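Local coordinates for protein ABC-type amino acid transport system, periplasmic component (Caldanaerobacter subterraneus subsp. tengcongensis MB4, PDB 4YMX) that serves as the substrate-binding protein of an amino acid ABC transporter, holding arginine in the cleft between its two lobes, at residues A[75-80]-A[234-239]; A[102-107]-A[121-126]; A[170-175]-A[179-184]; A[90-95]-A[111-116]. All coordinates share one frame; numbering follows the deposited sequence. Where two conformers were deposited one is given.

Contact 1 (A[75-80]-A[234-239]); sequences KKLGVK and LDVVNE
Val236 points its isopropyl group at the last turn of helix 65-77, where Leu77 and Lys76 receive it. CG1 does most of the touching. Set anti to the backbone N (chi1 171°), it comes down between the two partners, 3.8 Å from Leu77 CD2. On the Lys76 side the same methyl meets the aliphatic chain, with Val236 CG1 4.0 Å from Lys76 CG. The leucine leaves its helix at a slant to this neighbour, yet its far end turns in, and CD2 also reaches the second methyl, Val236 CG2, at 4.1 Å. Both pairs of side chains meet obliquely instead of lying alongside one another.

Lys76 starts out toward helix 231-247 and then bends at its second torsion (chi2 62°), which carries its charged end along the surface toward Glu239. The ammonium stays short of the carboxylate, with Lys76 NZ 5.0 Å from Glu239 OE1, so any attraction there is probably weak and screened by solvent. Beyond Leu77 the helix stops in a Schellman motif, with Gly78 at positive phi as its C-prime residue, and the Val79 side chain rests on Ile39 of strand 38-43. Leu77 also touches Ile39 and Leu233. Two helices packed on one face of a central sheet, meeting here at their solvent-facing margin, are typical of a lobe of the periplasmic-binding-protein fold.

Contact 2 (A[102-107]-A[121-126]); sequences MVIAGM and DLYYDS. With ARG (arginine), chain C.
Ile104 and Tyr123 make the apolar part of this buried contact. The methyl CG2 of Ile104 sits 3.5 Å from Tyr123 OH and 4.0 Å from Tyr123 CZ, approaching the phenol end of the ring obliquely. Tyr123 gets there because its CG lies between the backbone N and the carbonyl carbon (chi1 64°), which swings the ring toward residues 104-106. Ile69 and Val224 also touch the ring.

The polar link runs through a water. Tyr123 OH is hydrogen-bonded at 2.9 Å to a water in the plane of its ring, and that water accepts the N-H groups of both Ala105 and Met107. The hydroxyl has a second, weak bond to Asp66, whose other carboxylate oxygen takes the N-H of Gly106. In this type II binding-protein fold, strand 102-103 runs out into a loop at the cleft, and strand 222-227 lies between it and strand 117-124; the water and the tyrosine hydroxyl thus tie the loop's N-H groups to strand 117-124.

Toward the cleft, the carbonyls of the same loop hold the arginine ligand. Ala105 O accepts ligand NE at 2.9 Å, with a weak bond from NH2, and Gly106 O accepts the ligand's amino N at 2.8 Å. A second water hydrogen-bonds to Ser126 OG at 2.7 Å; its longer link to Gly106 O, 3.3 Å, is less certain because other acceptors compete for its protons.

Contact 3 (A[170-175]-A[179-184]); sequences KQLNRV and FMDLQN
Lys170 and Asp181 reach for each other from opposite directions and close a salt bridge, Lys170 NZ to Asp181 OD2 at 2.7 Å. The ammonium comes from above the carboxylate plane, 40° out of it, and also lies 3.2 Å from Asp181 OD1. The extended lysine chain lays its CD and CE methylenes beside the acid, and a bend at the last torsion (chi4 -61°) turns NZ onto it. Leu172 covers the same oxygen with a methyl, its CD2 3.3 Å from Asp181 OD2. With a leucine in place of Lys170, this largely buried carboxylate would probably lose its ammonium partner, leaving the charge of Asp181 to be balanced without it.

Nearer the start of the helix, Val175 and Phe179 lie side by side, pointing the same way, with Val175 CG1 3.7 Å from Phe179 CE2. Phe179 N donates to Val175 O at 3.3 Å, and this carbonyl oxygen also sits at the edge of the phenyl ring, in its plane.

Farther out, Arg186 NE forms a salt bridge with Asp181 OD1, and Tyr200 stacks on the Phe179 ring. Val175 N is hydrogen-bonded to Asp46 of the other lobe, and the Val175 side chain comes within about 4 Å of the bound arginine. Strand 168-172, helix 175-183 and the parallel strand 189-193 together form a beta-alpha-beta crossover, as is usual in the lobes of type II binding proteins.

Contact 4 (A[90-95]-A[111-116]); sequences GLIPAL and AERKKS. With ARG (arginine), chain C.
Arg113, its chain resting against Ile92, clamps the carboxylate of the bound arginine: NH1 donates to ligand O at 2.8 Å and NH2 to ligand OXT at 2.8 Å. This is the alpha-carboxylate site of the amino acid-binding proteins of solute-binding family 3. The guanidinium meets the ligand's carboxylate carbon edge-on and in plane, and both bonds are nearly straight (165° and 172°). Thr108 O takes a further N-H of NH1, and Gly154 O, from the other lobe, one of NH2, fixing the rotation of the group. Replacing Arg113 by a methionine would remove both donors and is likely to leave the ligand carboxylate without its charged mate.

The chain, extended from CG to NE, carries the guanidinium into the cleft. Ile92 crosses it at about a right angle, its CD1 3.6 Å from Arg113 CG and 3.8 Å from Arg113 CD. The isoleucine's other methyl reaches the end of the segment, with Ile92 CG2 4.4 Å from Ser116 CB.

How the contacts relate
Contacts 2 and 4 meet at the ligand from one lobe: contact 2 holds the amino and guanidinium ends of the arginine, contact 4 its carboxylate. They also pack together, Met107 CG lying 3.6 Å from Arg113 NH1, and their segments alternate along the chain. Contact 1 belongs to the same lobe but lies at its far margin, its centre about 15 Å from that of contact 2; Asn238 OD1, 2.8 Å from Asp121 N, joins the two through a probable hydrogen bond. Contact 3 lies in the other lobe, about 35 Å from contact 1 centre to centre, yet its nearest atoms come within about 7 Å of contact 4 across the cleft.

Contact 1 (A[75-80]-A[234-239])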
loop_
_atom_site.group_PDB
_atom_site.type_symbol
_atom_site.label_atom_id
_atom_site.label_comp_id
_atom_site.label_asym_id
_atom_site.label_seq_id
_atom_site.Cartn_x
_atom_site.Cartn_y
_atom_site.Cartn_z
ATOM N N LYS A 75 13.844 -16.620 1.558
ATOM C CA LYS A 75 14.775 -17.555 0.930
ATOM C C LYS A 75 16.236 -17.243 1.245
ATOM O O LYS A 75 17.033 -18.164 1.485
ATOM C CB LYS A 75 14.526 -17.658 -0.572
ATOM C CG LYS A 75 13.280 -18.464 -0.890
ATOM C CD LYS A 75 13.256 -18.942 -2.332
ATOM C CE LYS A 75 11.896 -19.518 -2.699
ATOM N NZ LYS A 75 11.215 -18.669 -3.715
ATOM N N LYS A 76 16.583 -15.960 1.274
ATOM C CA LYS A 76 17.919 -15.539 1.699
ATOM C C LYS A 76 18.208 -15.983 3.129
ATOM O O LYS A 76 19.312 -16.437 3.445
ATOM C CB LYS A 76 18.056 -14.019 1.587
ATOM C CG LYS A 76 19.443 -13.481 1.912
ATOM C CD LYS A 76 20.509 -14.005 0.958
ATOM C CE LYS A 76 21.810 -13.237 1.148
ATOM N NZ LYS A 76 22.872 -13.670 0.201
ATOM N N LEU A 77 17.208 -15.867 3.994
ATOM C CA LEU A 77 17.377 -16.232 5.398
ATOM C C LEU A 77 17.301 -17.743 5.635
ATOM O O LEU A 77 17.693 -18.223 6.701
ATOM C CB LEU A 77 16.317 -15.532 6.253
ATOM C CG LEU A 77 16.404 -14.008 6.392
ATOM C CD1 LEU A 77 15.111 -13.473 6.993
ATOM C CD2 LEU A 77 17.591 -13.610 7.255
ATOM N N GLY A 78 16.794 -18.482 4.648
ATOM C CA GLY A 78 16.599 -19.920 4.775
ATOM C C GLY A 78 15.510 -20.280 5.770
ATOM O O GLY A 78 15.639 -21.252 6.521
ATOM N N VAL A 79 14.433 -19.499 5.779
ATOM C CA VAL A 79 13.338 -19.724 6.717
ATOM C C VAL A 79 11.988 -19.754 6.008
ATOM O O VAL A 79 11.866 -19.338 4.852
ATOM C CB VAL A 79 13.286 -18.635 7.816
ATOM C CG1 VAL A 79 14.559 -18.654 8.662
ATOM C CG2 VAL A 79 13.081 -17.263 7.196
ATOM N N LYS A 80 10.983 -20.251 6.723
ATOM C CA LYS A 80 9.606 -20.266 6.250
ATOM C C LYS A 80 9.016 -18.873 6.411
ATOM O O LYS A 80 9.240 -18.216 7.431
ATOM C CB LYS A 80 8.788 -21.262 7.078
ATOM C CG LYS A 80 7.293 -21.318 6.731
ATOM C CD LYS A 80 6.505 -22.050 7.810
ATOM C CE LYS A 80 5.017 -22.077 7.500
ATOM N NZ LYS A 80 4.236 -22.490 8.703
ATOM N N LEU A 234 17.268 -5.698 8.943
ATOM C CA LEU A 234 17.287 -4.578 8.011
ATOM C C LEU A 234 18.393 -4.733 6.972
ATOM O O LEU A 234 18.174 -4.495 5.785
ATOM C CB LEU A 234 17.450 -3.252 8.755
ATOM C CG LEU A 234 17.398 -2.009 7.863
ATOM C CD1 LEU A 234 16.074 -1.956 7.119
ATOM C CD2 LEU A 234 17.606 -0.755 8.705
ATOM N N ASP A 235 19.573 -5.159 7.411
ATOM C CA ASP A 235 20.695 -5.311 6.490
ATOM C C ASP A 235 20.422 -6.392 5.453
ATOM O O ASP A 235 20.714 -6.205 4.264
ATOM C CB ASP A 235 21.995 -5.602 7.248
ATOM C CG ASP A 235 22.582 -4.366 7.905
ATOM O OD1 ASP A 235 22.141 -3.236 7.599
ATOM O OD2 ASP A 235 23.501 -4.529 8.737
ATOM N N VAL A 236 19.856 -7.513 5.894
ATOM C CA VAL A 236 19.459 -8.569 4.967
ATOM C C VAL A 236 18.407 -8.072 3.972
ATOM O O VAL A 236 18.511 -8.347 2.774
ATOM C CB VAL A 236 18.946 -9.831 5.701
ATOM C CG1 VAL A 236 18.344 -10.820 4.714
ATOM C CG2 VAL A 236 20.083 -10.491 6.501
ATOM N N VAL A 237 17.409 -7.340 4.458
ATOM C CA VAL A 237 16.369 -6.818 3.578
ATOM C C VAL A 237 16.977 -5.903 2.518
ATOM O O VAL A 237 16.661 -6.023 1.325
ATOM C CB VAL A 237 15.252 -6.088 4.366
ATOM C CG1 VAL A 237 14.303 -5.352 3.415
ATOM C CG2 VAL A 237 14.477 -7.082 5.205
ATOM N N ASN A 238 17.841 -5.013 2.921
ATOM C CA ASN A 238 18.470 -4.116 1.982
ATOM C C ASN A 238 19.341 -4.841 0.990
ATOM O O ASN A 238 19.343 -4.488 -0.133
ATOM C CB ASN A 238 19.277 -3.035 2.697
ATOM C CG ASN A 238 18.431 -1.902 3.171
ATOM O OD1 ASN A 238 17.408 -1.617 2.624
ATOM N ND2 ASN A 238 18.903 -1.242 4.162
ATOM N N GLU A 239 20.048 -5.864 1.441
ATOM C CA GLU A 239 20.841 -6.695 0.534
ATOM C C GLU A 239 19.963 -7.409 -0.493
ATOM O O GLU A 239 20.310 -7.492 -1.670
ATOM C CB GLU A 239 21.670 -7.723 1.320
ATOM C CG GLU A 239 22.812 -7.136 2.149
ATOM C CD GLU A 239 23.517 -8.180 3.003
ATOM O OE1 GLU A 239 23.569 -9.359 2.591
ATOM O OE2 GLU A 239 24.014 -7.822 4.092
#

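Contact 2 (A[102-107]-A[121-126])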
loop_
_atom_site.group_PDB
_atom_site.type_symbol
_atom_site.label_atom_id
_atom_site.label_comp_id
_atom_site.label_asym_id
_atom_site.label_seq_id
_atom_site.Cartn_x
_atom_site.Cartn_y
_atom_site.Cartn_z
ATOM N N MET A 102 8.620 -8.113 10.165
ATOM C CA MET A 102 8.745 -7.088 9.147
ATOM C C MET A 102 7.374 -6.792 8.578
ATOM O O MET A 102 6.454 -7.612 8.684
ATOM C CB MET A 102 9.714 -7.506 8.028
ATOM C CG MET A 102 9.233 -8.676 7.184
ATOM S SD MET A 102 10.440 -9.089 5.915
ATOM C CE MET A 102 9.716 -10.575 5.225
ATOM N N VAL A 103 7.248 -5.605 7.999
ATOM C CA VAL A 103 6.028 -5.215 7.317
ATOM C C VAL A 103 6.370 -4.860 5.879
ATOM O O VAL A 103 7.282 -4.071 5.618
ATOM C CB VAL A 103 5.347 -4.010 8.000
ATOM C CG1 VAL A 103 4.281 -3.398 7.092
ATOM C CG2 VAL A 103 4.758 -4.417 9.350
ATOM N N ILE A 104 5.654 -5.473 4.943
ATOM C CA ILE A 104 5.731 -5.081 3.546
ATOM C C ILE A 104 4.290 -4.868 3.111
ATOM O O ILE A 104 3.505 -5.810 3.074
ATOM C CB ILE A 104 6.421 -6.138 2.667
ATOM C CG1 ILE A 104 7.645 -6.727 3.385
ATOM C CG2 ILE A 104 6.843 -5.503 1.357
ATOM C CD1 ILE A 104 8.519 -7.614 2.488
ATOM N N ALA A 105 3.930 -3.620 2.830
ATOM C CA ALA A 105 2.536 -3.278 2.563
ATOM C C ALA A 105 2.410 -1.982 1.773
ATOM O O ALA A 105 1.603 -1.106 2.107
ATOM C CB ALA A 105 1.763 -3.166 3.885
ATOM N N GLY A 106 3.230 -1.839 0.736
ATOM C CA GLY A 106 3.278 -0.603 -0.024
ATOM C C GLY A 106 3.446 0.597 0.893
ATOM O O GLY A 106 2.827 1.652 0.700
ATOM N N MET A 107 4.283 0.429 1.917
ATOM C CA MET A 107 4.341 1.377 3.017
ATOM C C MET A 107 5.402 2.447 2.808
ATOM O O MET A 107 6.577 2.151 2.575
ATOM C CB MET A 107 4.584 0.646 4.333
ATOM C CG MET A 107 4.683 1.606 5.506
ATOM S SD MET A 107 4.887 0.816 7.110
ATOM C CE MET A 107 3.226 0.188 7.381
ATOM N N ASP A 121 15.755 0.624 2.110
ATOM C CA ASP A 121 15.784 1.434 0.906
ATOM C C ASP A 121 14.442 1.302 0.193
ATOM O O ASP A 121 13.744 0.287 0.337
ATOM C CB ASP A 121 16.904 0.953 -0.017
ATOM C CG ASP A 121 18.284 1.161 0.578
ATOM O OD1 ASP A 121 18.522 2.234 1.170
ATOM O OD2 ASP A 121 19.135 0.260 0.430
ATOM N N LEU A 122 14.072 2.324 -0.571
ATOM C CA LEU A 122 12.852 2.249 -1.376
ATOM C C LEU A 122 12.955 1.120 -2.400
ATOM O O LEU A 122 14.027 0.882 -2.976
ATOM C CB LEU A 122 12.595 3.567 -2.107
ATOM C CG LEU A 122 12.242 4.789 -1.267
ATOM C CD1 LEU A 122 12.277 6.023 -2.137
ATOM C CD2 LEU A 122 10.867 4.626 -0.653
ATOM N N TYR A 123 11.845 0.422 -2.633
ATOM C CA TYR A 123 11.824 -0.624 -3.654
ATOM C C TYR A 123 10.798 -0.353 -4.766
ATOM O O TYR A 123 10.728 -1.105 -5.744
ATOM C CB TYR A 123 11.601 -2.016 -3.038
ATOM C CG TYR A 123 10.259 -2.179 -2.369
ATOM C CD1 TYR A 123 9.112 -2.429 -3.118
ATOM C CD2 TYR A 123 10.131 -2.083 -0.988
ATOM C CE1 TYR A 123 7.881 -2.566 -2.511
ATOM C CE2 TYR A 123 8.891 -2.232 -0.375
ATOM C CZ TYR A 123 7.777 -2.469 -1.146
ATOM O OH TYR A 123 6.545 -2.602 -0.550
ATOM N N TYR A 124 9.994 0.701 -4.614
ATOM C CA TYR A 124 9.084 1.119 -5.676
ATOM C C TYR A 124 8.608 2.540 -5.430
ATOM O O TYR A 124 8.517 2.967 -4.290
ATOM C CB TYR A 124 7.895 0.153 -5.796
ATOM C CG TYR A 124 7.352 0.062 -7.211
ATOM C CD1 TYR A 124 8.139 -0.426 -8.240
ATOM C CD2 TYR A 124 6.064 0.468 -7.513
ATOM C CE1 TYR A 124 7.663 -0.507 -9.540
ATOM C CE2 TYR A 124 5.576 0.402 -8.815
ATOM C CZ TYR A 124 6.380 -0.094 -9.819
ATOM O OH TYR A 124 5.919 -0.173 -11.119
ATOM N N ASP A 125 8.301 3.278 -6.489
ATOM C CA ASP A 125 7.798 4.628 -6.344
ATOM C C ASP A 125 6.278 4.535 -6.136
ATOM O O ASP A 125 5.682 3.464 -6.286
ATOM C CB ASP A 125 8.159 5.450 -7.585
ATOM C CG ASP A 125 7.920 6.939 -7.401
ATOM O OD1 ASP A 125 7.780 7.405 -6.244
ATOM O OD2 ASP A 125 7.886 7.652 -8.428
ATOM N N SER A 126 5.647 5.641 -5.769
ATOM C CA SER A 126 4.187 5.679 -5.741
ATOM C C SER A 126 3.679 7.102 -5.918
ATOM O O SER A 126 4.430 8.076 -5.743
ATOM C CB SER A 126 3.621 5.065 -4.447
ATOM O OG SER A 126 3.997 5.825 -3.312
HETATM N N ARG C . 1.540 4.130 0.763
HETATM C CA ARG C . 0.485 4.527 1.733
HETATM C C ARG C . 1.049 4.600 3.141
HETATM O O ARG C . 2.190 4.209 3.381
HETATM C CB ARG C . -0.678 3.536 1.688
HETATM C CG ARG C . -0.267 2.092 1.903
HETATM C CD ARG C . -1.473 1.193 2.123
HETATM N NE ARG C . -1.109 -0.211 2.001
HETATM C CZ ARG C . -1.958 -1.223 2.139
HETATM N NH1 ARG C . -3.233 -1.005 2.413
HETATM N NH2 ARG C . -1.519 -2.460 2.008
HETATM O OXT ARG C . 0.371 5.052 4.062
HETATM O O HOH W 1 6.114 -1.827 2.159
HETATM O O HOH W 2 3.683 4.019 -1.383
#

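Contact 3 (A[170-175]-A[179-184])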
loop_
_atom_site.group_PDB
_atom_site.type_symbol
_atom_site.label_atom_id
_atom_site.label_comp_id
_atom_site.label_asym_id
_atom_site.label_seq_id
_atom_site.Cartn_x
_atom_site.Cartn_y
_atom_site.Cartn_z
ATOM N N LYS A 170 -14.043 10.256 5.417
ATOM C CA LYS A 170 -14.669 8.970 5.716
ATOM C C LYS A 170 -13.534 7.959 5.854
ATOM O O LYS A 170 -12.851 7.635 4.873
ATOM C CB LYS A 170 -15.639 8.547 4.617
ATOM C CG LYS A 170 -16.494 7.331 5.002
ATOM C CD LYS A 170 -17.488 6.977 3.907
ATOM C CE LYS A 170 -18.517 5.951 4.390
ATOM N NZ LYS A 170 -17.884 4.665 4.810
ATOM N N GLN A 171 -13.322 7.479 7.074
ATOM C CA GLN A 171 -12.131 6.704 7.406
ATOM C C GLN A 171 -12.428 5.218 7.445
ATOM O O GLN A 171 -13.311 4.771 8.184
ATOM C CB GLN A 171 -11.570 7.184 8.749
ATOM C CG GLN A 171 -11.016 8.601 8.650
ATOM C CD GLN A 171 -10.811 9.261 9.992
ATOM O OE1 GLN A 171 -11.771 9.611 10.677
ATOM N NE2 GLN A 171 -9.555 9.448 10.371
ATOM N N LEU A 172 -11.684 4.451 6.652
ATOM C CA LEU A 172 -11.908 3.009 6.540
ATOM C C LEU A 172 -10.675 2.202 6.943
ATOM O O LEU A 172 -9.537 2.614 6.702
ATOM C CB LEU A 172 -12.276 2.649 5.090
ATOM C CG LEU A 172 -13.685 2.978 4.573
ATOM C CD1 LEU A 172 -14.760 2.347 5.457
ATOM C CD2 LEU A 172 -13.912 4.484 4.417
ATOM N N ASN A 173 -10.905 1.030 7.525
ATOM C CA ASN A 173 -9.814 0.103 7.799
ATOM C C ASN A 173 -9.169 -0.438 6.532
ATOM O O ASN A 173 -7.948 -0.532 6.451
ATOM C CB ASN A 173 -10.310 -1.072 8.640
ATOM C CG ASN A 173 -10.661 -0.667 10.049
ATOM O OD1 ASN A 173 -10.125 0.308 10.576
ATOM N ND2 ASN A 173 -11.568 -1.414 10.666
ATOM N N ARG A 174 -10.001 -0.799 5.556
ATOM C CA ARG A 174 -9.553 -1.499 4.354
ATOM C C ARG A 174 -9.970 -0.771 3.085
ATOM O O ARG A 174 -11.079 -0.231 2.979
ATOM C CB ARG A 174 -10.117 -2.925 4.329
ATOM C CG ARG A 174 -9.718 -3.760 5.538
ATOM C CD ARG A 174 -8.302 -4.277 5.392
ATOM N NE ARG A 174 -8.260 -5.512 4.607
ATOM C CZ ARG A 174 -7.286 -6.418 4.672
ATOM N NH1 ARG A 174 -6.251 -6.234 5.475
ATOM N NH2 ARG A 174 -7.352 -7.512 3.931
ATOM N N VAL A 175 -9.067 -0.779 2.114
ATOM C CA VAL A 175 -9.280 -0.086 0.851
ATOM C C VAL A 175 -10.506 -0.610 0.112
ATOM O O VAL A 175 -11.208 0.154 -0.560
ATOM C CB VAL A 175 -8.022 -0.197 -0.039
ATOM C CG1 VAL A 175 -8.268 0.409 -1.415
ATOM C CG2 VAL A 175 -6.849 0.496 0.642
ATOM N N PHE A 179 -13.777 1.585 -1.960
ATOM C CA PHE A 179 -14.345 1.420 -3.286
ATOM C C PHE A 179 -15.826 1.075 -3.249
ATOM O O PHE A 179 -16.595 1.555 -4.090
ATOM C CB PHE A 179 -13.524 0.421 -4.106
ATOM C CG PHE A 179 -12.269 1.025 -4.664
ATOM C CD1 PHE A 179 -12.280 1.601 -5.922
ATOM C CD2 PHE A 179 -11.102 1.081 -3.902
ATOM C CE1 PHE A 179 -11.137 2.193 -6.439
ATOM C CE2 PHE A 179 -9.954 1.668 -4.410
ATOM C CZ PHE A 179 -9.978 2.227 -5.683
ATOM N N MET A 180 -16.238 0.291 -2.256
ATOM C CA MET A 180 -17.658 0.024 -2.076
ATOM C C MET A 180 -18.413 1.313 -1.740
ATOM O O MET A 180 -19.516 1.543 -2.245
ATOM C CB MET A 180 -17.876 -1.050 -1.007
ATOM C CG MET A 180 -17.429 -2.436 -1.456
ATOM S SD MET A 180 -17.202 -3.581 -0.073
ATOM C CE MET A 180 -18.873 -3.690 0.555
ATOM N N ASP A 181 -17.803 2.169 -0.924
ATOM C CA ASP A 181 -18.400 3.458 -0.584
ATOM C C ASP A 181 -18.635 4.305 -1.828
ATOM O O ASP A 181 -19.716 4.861 -2.029
ATOM C CB ASP A 181 -17.490 4.251 0.361
ATOM C CG ASP A 181 -17.528 3.750 1.776
ATOM O OD1 ASP A 181 -18.498 3.056 2.155
ATOM O OD2 ASP A 181 -16.582 4.079 2.525
ATOM N N LEU A 182 -17.609 4.420 -2.662
ATOM C CA LEU A 182 -17.727 5.230 -3.869
ATOM C C LEU A 182 -18.770 4.649 -4.815
ATOM O O LEU A 182 -19.606 5.387 -5.358
ATOM C CB LEU A 182 -16.368 5.385 -4.556
ATOM C CG LEU A 182 -16.363 6.337 -5.760
ATOM C CD1 LEU A 182 -16.730 7.758 -5.351
ATOM C CD2 LEU A 182 -15.006 6.310 -6.458
ATOM N N GLN A 183 -18.767 3.330 -4.975
ATOM C CA GLN A 183 -19.732 2.679 -5.850
ATOM C C GLN A 183 -21.159 2.961 -5.395
ATOM O O GLN A 183 -22.058 3.181 -6.225
ATOM C CB GLN A 183 -19.470 1.170 -5.913
ATOM C CG GLN A 183 -20.395 0.422 -6.872
ATOM C CD GLN A 183 -20.305 0.942 -8.296
ATOM O OE1 GLN A 183 -19.254 1.401 -8.737
ATOM N NE2 GLN A 183 -21.418 0.882 -9.020
ATOM N N ASN A 184 -21.354 2.980 -4.080
ATOM C CA ASN A 184 -22.680 3.147 -3.485
ATOM C C ASN A 184 -23.059 4.591 -3.152
ATOM O O ASN A 184 -24.079 4.834 -2.511
ATOM C CB ASN A 184 -22.807 2.281 -2.228
ATOM C CG ASN A 184 -22.818 0.799 -2.540
ATOM O OD1 ASN A 184 -21.935 0.054 -2.111
ATOM N ND2 ASN A 184 -23.823 0.361 -3.295
#

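Contact 4 (A[90-95]-A[111-116])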
loop_
_atom_site.group_PDB
_atom_site.type_symbol
_atom_site.label_atom_id
_atom_site.label_comp_id
_atom_site.label_asym_id
_atom_site.label_seq_id
_atom_site.Cartn_x
_atom_site.Cartn_y
_atom_site.Cartn_z
ATOM N N GLY A 90 -2.869 -1.241 11.883
ATOM C CA GLY A 90 -2.286 -2.061 12.927
ATOM C C GLY A 90 -0.877 -2.535 12.632
ATOM O O GLY A 90 -0.247 -3.156 13.487
ATOM N N LEU A 91 -0.361 -2.247 11.441
ATOM C CA LEU A 91 0.930 -2.817 11.042
ATOM C C LEU A 91 2.113 -2.309 11.860
ATOM O O LEU A 91 2.899 -3.107 12.376
ATOM C CB LEU A 91 1.188 -2.614 9.543
ATOM C CG LEU A 91 0.272 -3.447 8.653
ATOM C CD1 LEU A 91 0.352 -2.919 7.236
ATOM C CD2 LEU A 91 0.659 -4.922 8.684
ATOM N N ILE A 92 2.243 -0.994 11.999
ATOM C CA ILE A 92 3.331 -0.462 12.813
ATOM C C ILE A 92 3.214 -0.869 14.302
ATOM O O ILE A 92 4.206 -1.314 14.894
ATOM C CB ILE A 92 3.555 1.048 12.566
ATOM C CG1 ILE A 92 4.230 1.226 11.202
ATOM C CG2 ILE A 92 4.390 1.673 13.686
ATOM C CD1 ILE A 92 4.287 2.653 10.736
ATOM N N PRO A 93 2.005 -0.781 14.896
ATOM C CA PRO A 93 1.882 -1.311 16.260
ATOM C C PRO A 93 2.255 -2.794 16.396
ATOM O O PRO A 93 2.881 -3.170 17.383
ATOM C CB PRO A 93 0.403 -1.104 16.572
ATOM C CG PRO A 93 0.048 0.132 15.813
ATOM C CD PRO A 93 0.833 0.033 14.521
ATOM N N ALA A 94 1.893 -3.621 15.423
ATOM C CA ALA A 94 2.255 -5.033 15.477
ATOM C C ALA A 94 3.771 -5.221 15.426
ATOM O O ALA A 94 4.331 -6.065 16.128
ATOM C CB ALA A 94 1.572 -5.806 14.348
ATOM N N LEU A 95 4.438 -4.419 14.604
ATOM C CA LEU A 95 5.878 -4.501 14.453
ATOM C C LEU A 95 6.571 -4.049 15.739
ATOM O O LEU A 95 7.527 -4.685 16.201
ATOM C CB LEU A 95 6.300 -3.649 13.257
ATOM C CG LEU A 95 7.734 -3.699 12.758
ATOM C CD1 LEU A 95 8.136 -5.119 12.402
ATOM C CD2 LEU A 95 7.879 -2.771 11.555
ATOM N N ALA A 111 8.991 10.478 7.485
ATOM C CA ALA A 111 9.798 10.950 8.601
ATOM C C ALA A 111 9.126 10.614 9.934
ATOM O O ALA A 111 9.789 10.202 10.895
ATOM C CB ALA A 111 10.037 12.449 8.483
ATOM N N GLU A 112 7.808 10.775 9.985
ATOM C CA GLU A 112 7.056 10.468 11.194
ATOM C C GLU A 112 7.198 9.000 11.596
ATOM O O GLU A 112 7.477 8.683 12.757
ATOM C CB GLU A 112 5.580 10.823 11.004
ATOM C CG GLU A 112 4.687 10.465 12.180
ATOM C CD GLU A 112 4.932 11.333 13.407
ATOM O OE1 GLU A 112 4.368 11.011 14.473
ATOM O OE2 GLU A 112 5.668 12.340 13.312
ATOM N N ARG A 113 7.012 8.102 10.636
ATOM C CA ARG A 113 7.106 6.676 10.919
ATOM C C ARG A 113 8.512 6.239 11.321
ATOM O O ARG A 113 8.668 5.310 12.106
ATOM C CB ARG A 113 6.628 5.869 9.714
ATOM C CG ARG A 113 5.132 5.930 9.508
ATOM C CD ARG A 113 4.777 5.422 8.143
ATOM N NE ARG A 113 3.338 5.459 7.931
ATOM C CZ ARG A 113 2.761 5.264 6.750
ATOM N NH1 ARG A 113 3.503 5.022 5.679
ATOM N NH2 ARG A 113 1.437 5.291 6.649
ATOM N N LYS A 114 9.524 6.911 10.770
ATOM C CA LYS A 114 10.919 6.608 11.080
ATOM C C LYS A 114 11.262 6.814 12.558
ATOM O O LYS A 114 12.259 6.278 13.046
ATOM C CB LYS A 114 11.857 7.433 10.198
ATOM C CG LYS A 114 11.938 6.954 8.761
ATOM C CD LYS A 114 12.788 7.904 7.929
ATOM C CE LYS A 114 12.961 7.404 6.512
ATOM N NZ LYS A 114 13.778 8.353 5.702
ATOM N N LYS A 115 10.439 7.580 13.270
ATOM C CA LYS A 115 10.647 7.753 14.708
ATOM C C LYS A 115 10.330 6.463 15.451
ATOM O O LYS A 115 10.834 6.230 16.554
ATOM C CB LYS A 115 9.761 8.872 15.259
ATOM C CG LYS A 115 9.956 10.229 14.592
ATOM C CD LYS A 115 8.967 11.240 15.158
ATOM C CE LYS A 115 9.340 12.657 14.769
ATOM N NZ LYS A 115 8.356 13.646 15.293
ATOM N N SER A 116 9.495 5.621 14.842
ATOM C CA SER A 116 8.957 4.436 15.517
ATOM C C SER A 116 9.544 3.117 15.023
ATOM O O SER A 116 9.752 2.192 15.809
ATOM C CB SER A 116 7.432 4.394 15.376
ATOM O OG SER A 116 6.837 5.511 16.018
HETATM N N ARG C . 1.540 4.130 0.763
HETATM C CA ARG C . 0.485 4.527 1.733
HETATM C C ARG C . 1.049 4.600 3.141
HETATM O O ARG C . 2.190 4.209 3.381
HETATM C CB ARG C . -0.678 3.536 1.688
HETATM C CG ARG C . -0.267 2.092 1.903
HETATM C CD ARG C . -1.473 1.193 2.123
HETATM N NE ARG C . -1.109 -0.211 2.001
HETATM C CZ ARG C . -1.958 -1.223 2.139
HETATM N NH1 ARG C . -3.233 -1.005 2.413
HETATM N NH2 ARG C . -1.519 -2.460 2.008
HETATM O OXT ARG C . 0.371 5.052 4.062
#